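Local coordinates for possible prolidase (Bifidobacterium longum NCC2705, PDB 2P9B), which is a putative amidohydrolase, named a possible prolidase, that probably hydrolyses carbon-nitrogen bonds of an unestablished substrate, at residues Val11-Ile21 with Leu31-Gly42. Sequence-based numbering, arbitrary orientation.
Sequences VEPFALAHATI and LRNMTIVVGADG
F14 lays one face of its ring over V38, whose CB sits 3.8 Å from the ring centroid, 20° off the normal, a CH-pi contact; V38 CG2 closes on F14 CZ at 3.4 Å. With CG between the backbone N and the carbonyl carbon (chi1 65°), the ring swings across to its strand partner. Hydrogen-bonded antiparallel pairs F14-V38 and L16-I36 join strands 14-17 and 34-38, the inner two of a four-stranded sheet. Each segment turns a corner, at H18 in one and N33 in the other, on the far side of which strands 19-22 and 30-32 pair as a hairpin within a second sheet; G1 bulges at H18-A19 and at N33-M34 absorb the shift. At this corner the imidazole and amide lie side by side, 11° from coplanar, and H18 ND1 donates to N33 OD1 over 3.0 Å, in the plane of both groups. A water bridges T20 OG1 and N33 N, while S50 OG hydrogen-bonds both T35 OG1 and H18 N. On the face carrying L16 and I36, I21 CD1 meets M34 CB at 3.6 Å and I36 CD1 at 3.9 Å. Polar links thus tie the segments where they change sheets, and apolar packing joins I21 to M34 and I36.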
ATOM      1  N   VAL A  11      -9.246  14.421 -19.743  1.00 37.55           N
ATOM      2  CA  VAL A  11      -9.385  12.987 -19.965  1.00 34.16           C
ATOM      3  C   VAL A  11     -10.071  12.726 -21.301  1.00 31.87           C
ATOM      4  O   VAL A  11     -11.253  13.017 -21.471  1.00 31.75           O
ATOM      5  CB  VAL A  11     -10.222  12.306 -18.865  1.00 34.68           C
ATOM      6  CG1 VAL A  11     -10.383  10.831 -19.182  1.00 33.43           C
ATOM      7  CG2 VAL A  11      -9.557  12.486 -17.516  1.00 34.58           C
ATOM      8  N   GLU A  12      -9.320  12.181 -22.247  1.00 29.48           N
ATOM      9  CA  GLU A  12      -9.869  11.870 -23.558  1.00 27.68           C
ATOM     10  C   GLU A  12     -10.391  10.441 -23.518  1.00 24.86           C
ATOM     11  O   GLU A  12      -9.648   9.508 -23.214  1.00 24.79           O
ATOM     12  CB  GLU A  12      -8.788  12.017 -24.627  1.00 31.09           C
ATOM     13  CG  GLU A  12      -8.221  13.428 -24.725  1.00 36.19           C
ATOM     14  CD  GLU A  12      -7.172  13.566 -25.813  1.00 39.59           C
ATOM     15  OE1 GLU A  12      -6.143  12.859 -25.743  1.00 42.71           O
ATOM     16  OE2 GLU A  12      -7.378  14.379 -26.739  1.00 41.74           O
ATOM     17  N   PRO A  13     -11.683  10.250 -23.820  1.00 22.72           N
ATOM     18  CA  PRO A  13     -12.269   8.905 -23.803  1.00 20.71           C
ATOM     19  C   PRO A  13     -11.553   7.952 -24.749  1.00 19.77           C
ATOM     20  O   PRO A  13     -11.085   8.356 -25.813  1.00 20.51           O
ATOM     21  CB  PRO A  13     -13.721   9.157 -24.202  1.00 20.55           C
ATOM     22  CG  PRO A  13     -13.628  10.371 -25.077  1.00 22.97           C
ATOM     23  CD  PRO A  13     -12.651  11.240 -24.326  1.00 21.69           C
ATOM     24  N   PHE A  14     -11.468   6.685 -24.356  1.00 18.49           N
ATOM     25  CA  PHE A  14     -10.795   5.689 -25.180  1.00 18.14           C
ATOM     26  C   PHE A  14     -11.304   4.282 -24.903  1.00 17.91           C
ATOM     27  O   PHE A  14     -12.096   4.058 -23.990  1.00 18.96           O
ATOM     28  CB  PHE A  14      -9.288   5.741 -24.918  1.00 19.25           C
ATOM     29  CG  PHE A  14      -8.900   5.344 -23.516  1.00 21.07           C
ATOM     30  CD1 PHE A  14      -8.656   4.011 -23.194  1.00 22.43           C
ATOM     31  CD2 PHE A  14      -8.795   6.305 -22.513  1.00 21.04           C
ATOM     32  CE1 PHE A  14      -8.307   3.639 -21.893  1.00 23.17           C
ATOM     33  CE2 PHE A  14      -8.448   5.948 -21.212  1.00 22.51           C
ATOM     34  CZ  PHE A  14      -8.203   4.615 -20.899  1.00 22.51           C
ATOM     35  N   ALA A  15     -10.836   3.334 -25.703  1.00 18.23           N
ATOM     36  CA  ALA A  15     -11.217   1.943 -25.530  1.00 19.47           C
ATOM     37  C   ALA A  15      -9.984   1.076 -25.728  1.00 18.83           C
ATOM     38  O   ALA A  15      -9.280   1.209 -26.730  1.00 21.62           O
ATOM     39  CB  ALA A  15     -12.299   1.559 -26.532  1.00 19.72           C
ATOM     40  N   LEU A  16      -9.713   0.211 -24.758  1.00 16.97           N
ATOM     41  CA  LEU A  16      -8.579  -0.703 -24.833  1.00 16.67           C
ATOM     42  C   LEU A  16      -9.180  -2.037 -25.240  1.00 16.17           C
ATOM     43  O   LEU A  16      -9.917  -2.641 -24.464  1.00 16.64           O
ATOM     44  CB  LEU A  16      -7.905  -0.834 -23.466  1.00 16.88           C
ATOM     45  CG  LEU A  16      -6.792  -1.883 -23.351  1.00 19.42           C
ATOM     46  CD1 LEU A  16      -5.620  -1.503 -24.240  1.00 21.78           C
ATOM     47  CD2 LEU A  16      -6.350  -1.983 -21.891  1.00 21.49           C
ATOM     48  N   ALA A  17      -8.866  -2.500 -26.448  1.00 16.53           N
ATOM     49  CA  ALA A  17      -9.444  -3.746 -26.941  1.00 17.22           C
ATOM     50  C   ALA A  17      -8.509  -4.939 -27.099  1.00 16.89           C
ATOM     51  O   ALA A  17      -7.284  -4.799 -27.118  1.00 16.93           O
ATOM     52  CB  ALA A  17     -10.153  -3.480 -28.269  1.00 17.44           C
ATOM     53  N   HIS A  18      -9.123  -6.116 -27.207  1.00 16.26           N
ATOM     54  CA  HIS A  18      -8.417  -7.381 -27.403  1.00 17.60           C
ATOM     55  C   HIS A  18      -7.460  -7.777 -26.288  1.00 17.91           C
ATOM     56  O   HIS A  18      -6.500  -8.511 -26.511  1.00 18.73           O
ATOM     57  CB  HIS A  18      -7.668  -7.339 -28.735  1.00 19.68           C
ATOM     58  CG  HIS A  18      -8.531  -6.951 -29.892  1.00 21.84           C
ATOM     59  ND1 HIS A  18      -9.666  -7.650 -30.239  1.00 23.92           N
ATOM     60  CD2 HIS A  18      -8.440  -5.922 -30.767  1.00 23.26           C
ATOM     61  CE1 HIS A  18     -10.239  -7.066 -31.278  1.00 24.38           C
ATOM     62  NE2 HIS A  18      -9.516  -6.015 -31.616  1.00 24.79           N
ATOM     63  N   ALA A  19      -7.733  -7.313 -25.078  1.00 18.44           N
ATOM     64  CA  ALA A  19      -6.864  -7.631 -23.965  1.00 18.24           C
ATOM     65  C   ALA A  19      -7.389  -8.790 -23.134  1.00 17.04           C
ATOM     66  O   ALA A  19      -8.580  -9.099 -23.148  1.00 18.08           O
ATOM     67  CB  ALA A  19      -6.687  -6.408 -23.078  1.00 20.43           C
ATOM     68  N   THR A  20      -6.472  -9.443 -22.430  1.00 16.70           N
ATOM     69  CA  THR A  20      -6.825 -10.528 -21.533  1.00 16.80           C
ATOM     70  C   THR A  20      -6.896  -9.850 -20.172  1.00 15.83           C
ATOM     71  O   THR A  20      -5.906  -9.283 -19.707  1.00 16.42           O
ATOM     72  CB  THR A  20      -5.741 -11.617 -21.476  1.00 18.01           C
ATOM     73  OG1 THR A  20      -5.637 -12.257 -22.753  1.00 21.78           O
ATOM     74  CG2 THR A  20      -6.091 -12.651 -20.417  1.00 19.86           C
ATOM     75  N   ILE A  21      -8.063  -9.892 -19.546  1.00 14.66           N
ATOM     76  CA  ILE A  21      -8.230  -9.263 -18.245  1.00 14.53           C
ATOM     77  C   ILE A  21      -7.962 -10.199 -17.077  1.00 14.96           C
ATOM     78  O   ILE A  21      -8.539 -11.281 -16.989  1.00 16.90           O
ATOM     79  CB  ILE A  21      -9.663  -8.707 -18.057  1.00 15.30           C
ATOM     80  CG1 ILE A  21      -9.949  -7.620 -19.096  1.00 14.87           C
ATOM     81  CG2 ILE A  21      -9.822  -8.155 -16.637  1.00 17.56           C
ATOM     82  CD1 ILE A  21     -11.301  -6.943 -18.924  1.00 16.23           C
ATOM     83  N   LEU A  31     -10.333 -13.123 -18.148  1.00 20.22           N
ATOM     84  CA  LEU A  31     -11.299 -12.986 -19.231  1.00 19.30           C
ATOM     85  C   LEU A  31     -10.538 -12.667 -20.506  1.00 20.33           C
ATOM     86  O   LEU A  31      -9.767 -11.711 -20.547  1.00 19.77           O
ATOM     87  CB  LEU A  31     -12.280 -11.865 -18.902  1.00 19.95           C
ATOM     88  CG  LEU A  31     -12.877 -11.971 -17.494  1.00 21.72           C
ATOM     89  CD1 LEU A  31     -13.696 -10.734 -17.200  1.00 22.91           C
ATOM     90  CD2 LEU A  31     -13.725 -13.236 -17.383  1.00 23.22           C
ATOM     91  N   ARG A  32     -10.763 -13.460 -21.548  1.00 19.69           N
ATOM     92  CA  ARG A  32     -10.056 -13.276 -22.809  1.00 21.01           C
ATOM     93  C   ARG A  32     -10.748 -12.386 -23.839  1.00 19.66           C
ATOM     94  O   ARG A  32     -11.970 -12.255 -23.840  1.00 19.71           O
ATOM     95  CB  ARG A  32      -9.768 -14.648 -23.419  1.00 23.11           C
ATOM     96  CG  ARG A  32      -9.034 -15.573 -22.468  1.00 28.07           C
ATOM     97  CD  ARG A  32      -8.863 -16.962 -23.057  1.00 32.32           C
ATOM     98  NE  ARG A  32      -8.243 -17.878 -22.101  1.00 36.23           N
ATOM     99  CZ  ARG A  32      -8.808 -18.275 -20.964  1.00 37.16           C
ATOM    100  NH1 ARG A  32     -10.017 -17.842 -20.627  1.00 38.34           N
ATOM    101  NH2 ARG A  32      -8.162 -19.105 -20.158  1.00 37.63           N
ATOM    102  N   ASN A  33      -9.939 -11.777 -24.704  1.00 18.39           N
ATOM    103  CA  ASN A  33     -10.407 -10.892 -25.773  1.00 19.09           C
ATOM    104  C   ASN A  33     -11.513  -9.949 -25.309  1.00 18.41           C
ATOM    105  O   ASN A  33     -12.659 -10.018 -25.767  1.00 17.78           O
ATOM    106  CB  ASN A  33     -10.875 -11.725 -26.967  1.00 22.49           C
ATOM    107  CG  ASN A  33     -11.029 -10.898 -28.228  1.00 26.33           C
ATOM    108  OD1 ASN A  33     -10.279  -9.943 -28.452  1.00 26.47           O
ATOM    109  ND2 ASN A  33     -11.985 -11.270 -29.072  1.00 29.35           N
HETATM  110  N   MSE A  34     -11.131  -9.058 -24.401  1.00 16.77           N
HETATM  111  CA  MSE A  34     -12.018  -8.077 -23.802  1.00 15.60           C
HETATM  112  C   MSE A  34     -11.679  -6.646 -24.200  1.00 15.15           C
HETATM  113  O   MSE A  34     -10.548  -6.338 -24.566  1.00 16.71           O
HETATM  114  CB  MSE A  34     -11.931  -8.175 -22.276  1.00 16.71           C
HETATM  115  CG  MSE A  34     -12.271  -9.539 -21.687  1.00 17.27           C
HETATM  116 SE   MSE A  34     -14.058 -10.085 -22.033  1.00 24.27          SE
HETATM  117  CE  MSE A  34     -14.907  -8.937 -20.817  1.00 19.79           C
ATOM    118  N   THR A  35     -12.672  -5.772 -24.111  1.00 14.81           N
ATOM    119  CA  THR A  35     -12.476  -4.365 -24.396  1.00 15.08           C
ATOM    120  C   THR A  35     -12.921  -3.596 -23.159  1.00 15.64           C
ATOM    121  O   THR A  35     -13.947  -3.911 -22.558  1.00 15.23           O
ATOM    122  CB  THR A  35     -13.321  -3.886 -25.596  1.00 15.76           C
ATOM    123  OG1 THR A  35     -12.818  -4.476 -26.798  1.00 16.02           O
ATOM    124  CG2 THR A  35     -13.277  -2.360 -25.715  1.00 17.03           C
ATOM    125  N   ILE A  36     -12.128  -2.610 -22.761  1.00 15.27           N
ATOM    126  CA  ILE A  36     -12.472  -1.781 -21.621  1.00 14.50           C
ATOM    127  C   ILE A  36     -12.659  -0.385 -22.187  1.00 14.49           C
ATOM    128  O   ILE A  36     -11.741   0.180 -22.783  1.00 15.59           O
ATOM    129  CB  ILE A  36     -11.350  -1.754 -20.562  1.00 13.49           C
ATOM    130  CG1 ILE A  36     -11.120  -3.160 -20.000  1.00 15.52           C
ATOM    131  CG2 ILE A  36     -11.735  -0.801 -19.435  1.00 13.14           C
ATOM    132  CD1 ILE A  36     -10.019  -3.236 -18.953  1.00 17.92           C
ATOM    133  N   VAL A  37     -13.855   0.161 -22.014  1.00 13.42           N
ATOM    134  CA  VAL A  37     -14.162   1.485 -22.522  1.00 14.19           C
ATOM    135  C   VAL A  37     -14.150   2.502 -21.388  1.00 14.47           C
ATOM    136  O   VAL A  37     -14.831   2.324 -20.379  1.00 15.42           O
ATOM    137  CB  VAL A  37     -15.541   1.503 -23.207  1.00 14.67           C
ATOM    138  CG1 VAL A  37     -15.817   2.887 -23.779  1.00 15.42           C
ATOM    139  CG2 VAL A  37     -15.584   0.439 -24.302  1.00 14.95           C
ATOM    140  N   VAL A  38     -13.376   3.564 -21.566  1.00 15.50           N
ATOM    141  CA  VAL A  38     -13.261   4.607 -20.551  1.00 16.50           C
ATOM    142  C   VAL A  38     -13.871   5.924 -21.026  1.00 16.23           C
ATOM    143  O   VAL A  38     -13.559   6.407 -22.115  1.00 17.14           O
ATOM    144  CB  VAL A  38     -11.779   4.835 -20.171  1.00 15.16           C
ATOM    145  CG1 VAL A  38     -11.668   5.927 -19.121  1.00 15.83           C
ATOM    146  CG2 VAL A  38     -11.171   3.529 -19.652  1.00 17.82           C
ATOM    147  N   GLY A  39     -14.738   6.498 -20.196  1.00 17.71           N
ATOM    148  CA  GLY A  39     -15.394   7.750 -20.542  1.00 18.08           C
ATOM    149  C   GLY A  39     -14.566   8.996 -20.289  1.00 19.35           C
ATOM    150  O   GLY A  39     -13.463   8.922 -19.746  1.00 18.63           O
ATOM    151  N   ALA A  40     -15.106  10.148 -20.678  1.00 19.62           N
ATOM    152  CA  ALA A  40     -14.417  11.422 -20.506  1.00 20.78           C
ATOM    153  C   ALA A  40     -14.283  11.792 -19.035  1.00 19.90           C
ATOM    154  O   ALA A  40     -13.469  12.645 -18.678  1.00 22.58           O
ATOM    155  CB  ALA A  40     -15.157  12.530 -21.261  1.00 21.28           C
ATOM    156  N   ASP A  41     -15.081  11.153 -18.186  1.00 20.18           N
ATOM    157  CA  ASP A  41     -15.022  11.418 -16.754  1.00 20.51           C
ATOM    158  C   ASP A  41     -13.959  10.561 -16.066  1.00 19.39           C
ATOM    159  O   ASP A  41     -13.826  10.590 -14.844  1.00 18.06           O
ATOM    160  CB  ASP A  41     -16.388  11.179 -16.103  1.00 22.55           C
ATOM    161  CG  ASP A  41     -16.885   9.757 -16.274  1.00 24.68           C
ATOM    162  OD1 ASP A  41     -16.215   8.956 -16.959  1.00 24.29           O
ATOM    163  OD2 ASP A  41     -17.965   9.446 -15.722  1.00 27.22           O
ATOM    164  N   GLY A  42     -13.207   9.800 -16.857  1.00 17.63           N
ATOM    165  CA  GLY A  42     -12.152   8.965 -16.300  1.00 16.60           C
ATOM    166  C   GLY A  42     -12.625   7.682 -15.639  1.00 15.91           C
ATOM    167  O   GLY A  42     -11.855   7.006 -14.950  1.00 16.49           O
TER
HETATM  168  O   HOH W   1      -7.260 -12.246 -24.981  1.00 27.51           O